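Phosphatidylinositol-specific phospholipase C (Listeria monocytogenes, PDB 2PLC) is a bacterial enzyme of the phosphatidylinositol-specific phospholipase C family, whose X domain belongs to the TIM-barrel class of folds. Local coordinates at residues Met48-Gln53 with Glu87-Phe92; Arg59-Arg64 with Ile101-Lys106. One frame throughout, in Å; residues are numbered along the deposited sequence.

Contact 1. Residues Met48-Gln53 with Glu87-Phe92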
loop_
_atom_site.group_PDB
_atom_site.type_symbol
_atom_site.label_atom_id
_atom_site.label_comp_id
_atom_site.label_asym_id
_atom_site.label_seq_id
_atom_site.Cartn_x
_atom_site.Cartn_y
_atom_site.Cartn_z
ATOM N N MET A 48 -4.195 -8.499 -11.527
ATOM C CA MET A 48 -2.774 -8.410 -11.860
ATOM C C MET A 48 -1.926 -9.044 -10.772
ATOM O O MET A 48 -2.267 -8.965 -9.594
ATOM C CB MET A 48 -2.335 -6.948 -12.031
ATOM C CG MET A 48 -2.808 -6.278 -13.318
ATOM S SD MET A 48 -2.232 -4.559 -13.466
ATOM C CE MET A 48 -3.142 -3.781 -12.110
ATOM N N SER A 49 -0.840 -9.702 -11.168
ATOM C CA SER A 49 0.061 -10.313 -10.199
ATOM C C SER A 49 0.865 -9.181 -9.564
ATOM O O SER A 49 0.855 -8.050 -10.068
ATOM C CB SER A 49 1.007 -11.320 -10.870
ATOM O OG SER A 49 1.908 -10.676 -11.748
ATOM N N LEU A 50 1.563 -9.487 -8.474
ATOM C CA LEU A 50 2.361 -8.491 -7.763
ATOM C C LEU A 50 3.292 -7.749 -8.699
ATOM O O LEU A 50 3.299 -6.525 -8.741
ATOM C CB LEU A 50 3.180 -9.156 -6.650
ATOM C CG LEU A 50 4.174 -8.304 -5.856
ATOM C CD1 LEU A 50 3.499 -7.072 -5.275
ATOM C CD2 LEU A 50 4.760 -9.144 -4.748
ATOM N N TYR A 51 4.016 -8.507 -9.507
ATOM C CA TYR A 51 4.963 -7.917 -10.431
ATOM C C TYR A 51 4.309 -7.023 -11.480
ATOM O O TYR A 51 4.861 -5.985 -11.849
ATOM C CB TYR A 51 5.795 -9.008 -11.092
ATOM C CG TYR A 51 6.940 -8.425 -11.863
ATOM C CD1 TYR A 51 8.024 -7.849 -11.197
ATOM C CD2 TYR A 51 6.894 -8.349 -13.257
ATOM C CE1 TYR A 51 9.041 -7.194 -11.901
ATOM C CE2 TYR A 51 7.900 -7.698 -13.979
ATOM C CZ TYR A 51 8.973 -7.117 -13.297
ATOM O OH TYR A 51 9.962 -6.443 -14.012
ATOM N N GLN A 52 3.135 -7.422 -11.960
ATOM C CA GLN A 52 2.430 -6.629 -12.960
ATOM C C GLN A 52 1.968 -5.302 -12.371
ATOM O O GLN A 52 1.978 -4.279 -13.056
ATOM C CB GLN A 52 1.224 -7.390 -13.498
ATOM C CG GLN A 52 1.567 -8.693 -14.164
ATOM C CD GLN A 52 0.368 -9.319 -14.826
ATOM O OE1 GLN A 52 0.400 -9.630 -16.014
ATOM N NE2 GLN A 52 -0.710 -9.492 -14.065
ATOM N N GLN A 53 1.546 -5.335 -11.109
ATOM C CA GLN A 53 1.074 -4.143 -10.409
ATOM C C GLN A 53 2.195 -3.117 -10.263
ATOM O O GLN A 53 1.983 -1.920 -10.466
ATOM C CB GLN A 53 0.542 -4.515 -9.029
ATOM C CG GLN A 53 -0.722 -5.356 -9.042
ATOM C CD GLN A 53 -1.166 -5.737 -7.645
ATOM O OE1 GLN A 53 -1.023 -4.952 -6.706
ATOM N NE2 GLN A 53 -1.693 -6.950 -7.494
ATOM N N GLU A 87 11.328 -11.280 -2.664
ATOM C CA GLU A 87 12.225 -11.440 -3.805
ATOM C C GLU A 87 11.704 -10.680 -5.015
ATOM O O GLU A 87 12.478 -10.108 -5.784
ATOM C CB GLU A 87 12.431 -12.908 -4.163
ATOM C CG GLU A 87 13.176 -13.073 -5.475
ATOM C CD GLU A 87 13.794 -14.425 -5.640
ATOM O OE1 GLU A 87 13.078 -15.362 -6.046
ATOM O OE2 GLU A 87 15.008 -14.542 -5.374
ATOM N N THR A 88 10.388 -10.669 -5.174
ATOM C CA THR A 88 9.767 -9.961 -6.279
ATOM C C THR A 88 9.972 -8.459 -6.116
ATOM O O THR A 88 10.423 -7.793 -7.043
ATOM C CB THR A 88 8.259 -10.271 -6.365
ATOM O OG1 THR A 88 8.065 -11.677 -6.572
ATOM C CG2 THR A 88 7.619 -9.501 -7.518
ATOM N N ILE A 89 9.651 -7.934 -4.932
ATOM C CA ILE A 89 9.795 -6.502 -4.647
ATOM C C ILE A 89 11.242 -6.071 -4.857
ATOM O O ILE A 89 11.529 -5.066 -5.508
ATOM C CB ILE A 89 9.448 -6.168 -3.184
ATOM C CG1 ILE A 89 8.086 -6.735 -2.797
ATOM C CG2 ILE A 89 9.481 -4.667 -2.982
ATOM C CD1 ILE A 89 6.981 -6.324 -3.715
ATOM N N THR A 90 12.143 -6.849 -4.273
ATOM C CA THR A 90 13.575 -6.613 -4.347
ATOM C C THR A 90 14.114 -6.630 -5.778
ATOM O O THR A 90 14.927 -5.782 -6.141
ATOM C CB THR A 90 14.298 -7.623 -3.462
ATOM O OG1 THR A 90 14.057 -7.279 -2.096
ATOM C CG2 THR A 90 15.771 -7.619 -3.723
ATOM N N GLN A 91 13.650 -7.572 -6.594
ATOM C CA GLN A 91 14.089 -7.648 -7.983
ATOM C C GLN A 91 13.625 -6.422 -8.758
ATOM O O GLN A 91 14.330 -5.934 -9.644
ATOM C CB GLN A 91 13.570 -8.923 -8.654
ATOM C CG GLN A 91 14.332 -10.180 -8.262
ATOM C CD GLN A 91 15.822 -10.085 -8.568
ATOM O OE1 GLN A 91 16.229 -10.065 -9.733
ATOM N NE2 GLN A 91 16.641 -10.020 -7.524
ATOM N N PHE A 92 12.439 -5.921 -8.416
ATOM C CA PHE A 92 11.886 -4.746 -9.076
ATOM C C PHE A 92 12.697 -3.507 -8.716
ATOM O O PHE A 92 13.012 -2.689 -9.581
ATOM C CB PHE A 92 10.427 -4.536 -8.672
ATOM C CG PHE A 92 9.816 -3.300 -9.260
ATOM C CD1 PHE A 92 9.384 -3.288 -10.578
ATOM C CD2 PHE A 92 9.704 -2.135 -8.509
ATOM C CE1 PHE A 92 8.853 -2.136 -11.144
ATOM C CE2 PHE A 92 9.174 -0.972 -9.066
ATOM C CZ PHE A 92 8.749 -0.975 -10.387
#

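Contact 2. Residues Arg59-Arg64 with Ile101-Lys106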
loop_
_atom_site.group_PDB
_atom_site.type_symbol
_atom_site.label_atom_id
_atom_site.label_comp_id
_atom_site.label_asym_id
_atom_site.label_seq_id
_atom_site.Cartn_x
_atom_site.Cartn_y
_atom_site.Cartn_z
ATOM N N ARG A 59 2.619 1.677 -6.115
ATOM C CA ARG A 59 3.774 1.875 -5.242
ATOM C C ARG A 59 3.455 1.620 -3.783
ATOM O O ARG A 59 4.286 1.837 -2.903
ATOM C CB ARG A 59 4.365 3.275 -5.415
ATOM C CG ARG A 59 5.056 3.499 -6.749
ATOM C CD ARG A 59 6.258 2.591 -6.944
ATOM N NE ARG A 59 6.829 2.770 -8.273
ATOM C CZ ARG A 59 6.473 2.072 -9.347
ATOM N NH1 ARG A 59 5.543 1.129 -9.253
ATOM N NH2 ARG A 59 7.021 2.342 -10.530
ATOM N N TYR A 60 2.225 1.204 -3.527
ATOM C CA TYR A 60 1.805 0.877 -2.178
ATOM C C TYR A 60 1.201 -0.508 -2.256
ATOM O O TYR A 60 0.324 -0.757 -3.089
ATOM C CB TYR A 60 0.752 1.866 -1.668
ATOM C CG TYR A 60 0.057 1.394 -0.408
ATOM C CD1 TYR A 60 0.596 1.649 0.846
ATOM C CD2 TYR A 60 -1.120 0.648 -0.478
ATOM C CE1 TYR A 60 -0.011 1.173 2.003
ATOM C CE2 TYR A 60 -1.736 0.167 0.668
ATOM C CZ TYR A 60 -1.174 0.434 1.904
ATOM O OH TYR A 60 -1.780 -0.041 3.040
ATOM N N ILE A 61 1.689 -1.420 -1.423
ATOM C CA ILE A 61 1.151 -2.775 -1.413
ATOM C C ILE A 61 0.693 -3.158 -0.019
ATOM O O ILE A 61 1.185 -2.636 0.978
ATOM C CB ILE A 61 2.138 -3.811 -1.993
ATOM C CG1 ILE A 61 3.449 -3.816 -1.212
ATOM C CG2 ILE A 61 2.401 -3.504 -3.457
ATOM C CD1 ILE A 61 4.466 -4.808 -1.747
ATOM N N ASP A 62 -0.280 -4.053 0.031
ATOM C CA ASP A 62 -0.886 -4.499 1.274
ATOM C C ASP A 62 -0.705 -6.019 1.353
ATOM O O ASP A 62 -1.416 -6.777 0.692
ATOM C CB ASP A 62 -2.359 -4.096 1.212
ATOM C CG ASP A 62 -3.159 -4.552 2.397
ATOM O OD1 ASP A 62 -2.590 -5.115 3.359
ATOM O OD2 ASP A 62 -4.390 -4.332 2.356
ATOM N N ILE A 63 0.257 -6.448 2.164
ATOM C CA ILE A 63 0.590 -7.862 2.319
ATOM C C ILE A 63 0.143 -8.438 3.660
ATOM O O ILE A 63 0.507 -7.928 4.717
ATOM C CB ILE A 63 2.113 -8.069 2.157
ATOM C CG1 ILE A 63 2.605 -7.408 0.861
ATOM C CG2 ILE A 63 2.462 -9.558 2.162
ATOM C CD1 ILE A 63 2.019 -7.991 -0.401
ATOM N N ARG A 64 -0.639 -9.512 3.607
ATOM C CA ARG A 64 -1.144 -10.162 4.816
ATOM C C ARG A 64 -0.487 -11.536 4.935
ATOM O O ARG A 64 -0.558 -12.341 4.001
ATOM C CB ARG A 64 -2.659 -10.342 4.727
ATOM C CG ARG A 64 -3.414 -9.217 4.030
ATOM C CD ARG A 64 -3.557 -7.994 4.902
ATOM N NE ARG A 64 -4.389 -6.969 4.267
ATOM C CZ ARG A 64 -5.704 -6.853 4.436
ATOM N NH1 ARG A 64 -6.354 -7.704 5.218
ATOM N NH2 ARG A 64 -6.367 -5.864 3.852
ATOM N N ILE A 101 8.812 1.765 -2.520
ATOM C CA ILE A 101 7.586 1.032 -2.270
ATOM C C ILE A 101 7.193 1.106 -0.811
ATOM O O ILE A 101 8.030 0.981 0.082
ATOM C CB ILE A 101 7.723 -0.440 -2.735
ATOM C CG1 ILE A 101 7.906 -0.467 -4.252
ATOM C CG2 ILE A 101 6.508 -1.266 -2.322
ATOM C CD1 ILE A 101 8.164 -1.821 -4.820
ATOM N N ILE A 102 5.922 1.412 -0.586
ATOM C CA ILE A 102 5.379 1.494 0.758
ATOM C C ILE A 102 4.653 0.171 0.935
ATOM O O ILE A 102 3.809 -0.189 0.119
ATOM C CB ILE A 102 4.408 2.669 0.892
ATOM C CG1 ILE A 102 5.112 3.961 0.470
ATOM C CG2 ILE A 102 3.900 2.765 2.332
ATOM C CD1 ILE A 102 4.195 5.142 0.339
ATOM N N MET A 103 4.991 -0.551 1.996
ATOM C CA MET A 103 4.407 -1.853 2.230
ATOM C C MET A 103 3.808 -2.076 3.602
ATOM O O MET A 103 4.488 -1.986 4.621
ATOM C CB MET A 103 5.460 -2.928 1.952
ATOM C CG MET A 103 5.005 -4.344 2.248
ATOM S SD MET A 103 6.312 -5.530 1.935
ATOM C CE MET A 103 6.646 -6.091 3.577
ATOM N N ARG A 104 2.519 -2.391 3.610
ATOM C CA ARG A 104 1.810 -2.687 4.837
ATOM C C ARG A 104 1.956 -4.188 5.038
ATOM O O ARG A 104 1.623 -4.971 4.148
ATOM C CB ARG A 104 0.334 -2.334 4.683
ATOM C CG ARG A 104 -0.524 -2.751 5.850
ATOM C CD ARG A 104 -1.993 -2.630 5.510
ATOM N NE ARG A 104 -2.848 -2.991 6.637
ATOM C CZ ARG A 104 -4.171 -2.857 6.640
ATOM N NH1 ARG A 104 -4.792 -2.378 5.574
ATOM N NH2 ARG A 104 -4.871 -3.156 7.725
ATOM N N LEU A 105 2.536 -4.580 6.165
ATOM C CA LEU A 105 2.713 -5.990 6.473
ATOM C C LEU A 105 1.852 -6.272 7.687
ATOM O O LEU A 105 2.138 -5.807 8.786
ATOM C CB LEU A 105 4.182 -6.308 6.757
ATOM C CG LEU A 105 4.495 -7.740 7.203
ATOM C CD1 LEU A 105 3.992 -8.738 6.173
ATOM C CD2 LEU A 105 5.990 -7.894 7.411
ATOM N N LYS A 106 0.785 -7.031 7.471
ATOM C CA LYS A 106 -0.157 -7.350 8.530
ATOM C C LYS A 106 -0.109 -8.795 9.020
ATOM O O LYS A 106 0.046 -9.731 8.236
ATOM C CB LYS A 106 -1.568 -7.024 8.053
ATOM C CG LYS A 106 -2.621 -7.132 9.121
ATOM C CD LYS A 106 -4.008 -6.918 8.549
ATOM C CE LYS A 106 -5.036 -6.815 9.665
ATOM N NZ LYS A 106 -4.946 -7.976 10.597
HETATM O O HOH W 1 -4.333 -1.386 2.867
#

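Contact 1. Residues Met48-Gln53 with Glu87-Phe92
Leu50 and Tyr51, in the first turn of helix 50-55, meet Thr88, Ile89 and Phe92 on one flank of helix 82-95, and between these two segments the contact is carbon against carbon. The nearest CA atoms, of Tyr51 and Thr88, are 6.7 Å apart.

Leu50 points at the other helix. With CG anti to the backbone N (chi1 175°), its fork is directed across the contact, and Ile89 CD1 sits against that fork, 3.7 Å from Leu50 CD2 and only slightly farther from Leu50 CD1. The two side chains cross at about a right angle. Against Thr88 the same leucine slides past in the opposite direction, CD2 to CG2 at 4.0 Å.

Thr88 divides its two branches by chemistry. Its chi1 of -60° turns CG2 to the contact, 4.0 Å from Tyr51 CB and at the edge of the tyrosine ring, near its plane. OG1 is kept for its own helix, bonded to the carbonyl of Gly84, so a polar atom at the interface already has its partner.

Tyr51 CB does not point at the opposite helix, but the ring swings closer as it extends. Its CE1 comes to the edge of the Phe92 ring, 4.1 Å from CD1, while the hydroxyl hydrogen-bonds Lys95, a polar link to helix 82-95 just beyond the segment.

The start of helix 50-55 is organised separately: Ser49 OG caps it through a weak bond from Gln52 N, and Gln53 NE2 donates to Met48 O at 3.0 Å, from above the carbonyl plane.

Beneath this layer, Ile89 and Phe92 both rest on Ile101 of strand 101-107 and on Leu54 of helix 50-55, while Phe92 also touches Arg59, which precedes strand 60-65.

Contact 2. Residues Arg59-Arg64 with Ile101-Lys106
Two adjacent parallel strands of the TIM-barrel-type fold, 60-65 and 101-107, run side by side here, their short segments 18° apart. The ladder alternates regularly: Arg59 O, Ile61 O and Ile63 O accept from Ile102, Arg104 and Lys106 N, while Ile61 N and Ile63 N donate to Ile102 O and Arg104 O, the last at 2.8 Å.

The face of Tyr60, Asp62 and Arg64 is largely polar. Arg64 grips Asp62 side-on, NE to OD1 at 2.7 Å and NH2 to OD2 at 2.9 Å, both on the syn side. Arg104, extended from CG to NE, lies beside Asp62 with guanidinium and carboxylate planes only 6° apart; Asp62 OD2 lies well out of the guanidinium plane, and the salt bridge, Arg104 NH1 to Asp62 OD2 at 3.8 Å, is long and rests on charge alone. A water completes the link, accepting from Arg104 NH1 at 2.9 Å, bonding Tyr60 OH and donating weakly to Asp62 OD2. Asp62, Arg64 and Arg104 thus form a salt-bridge network.

On the other face Ile61 holds CG1 between its backbone N and carbonyl carbon (chi1 59°), 3.8 Å from Met103 CG.

Helix 82-95 covers that apolar face, Ile61 and Ile101 meeting Ile89. On the polar side, Glu157 of strand 152-157 also pairs with Arg104, and Tyr60 packs on strand 253-257.

How the contacts relate
From the N terminus, the chain passes through helix 50-55, turns into strand 60-65, and returns by helix 82-95 to strand 101-107. Contact 1 closes the loop between the two helices and contact 2 the loop between the two strands, so their segments alternate along the chain and the closures cross rather than nest. The outcome illustrates a layered principle: helix pairs with helix above, strand with strand below, and the parallel strands are joined through a beta-alpha-beta crossover that includes helix 82-95. The layers touch directly, that helix packing on the sheet, and all four segments belong to the X domain.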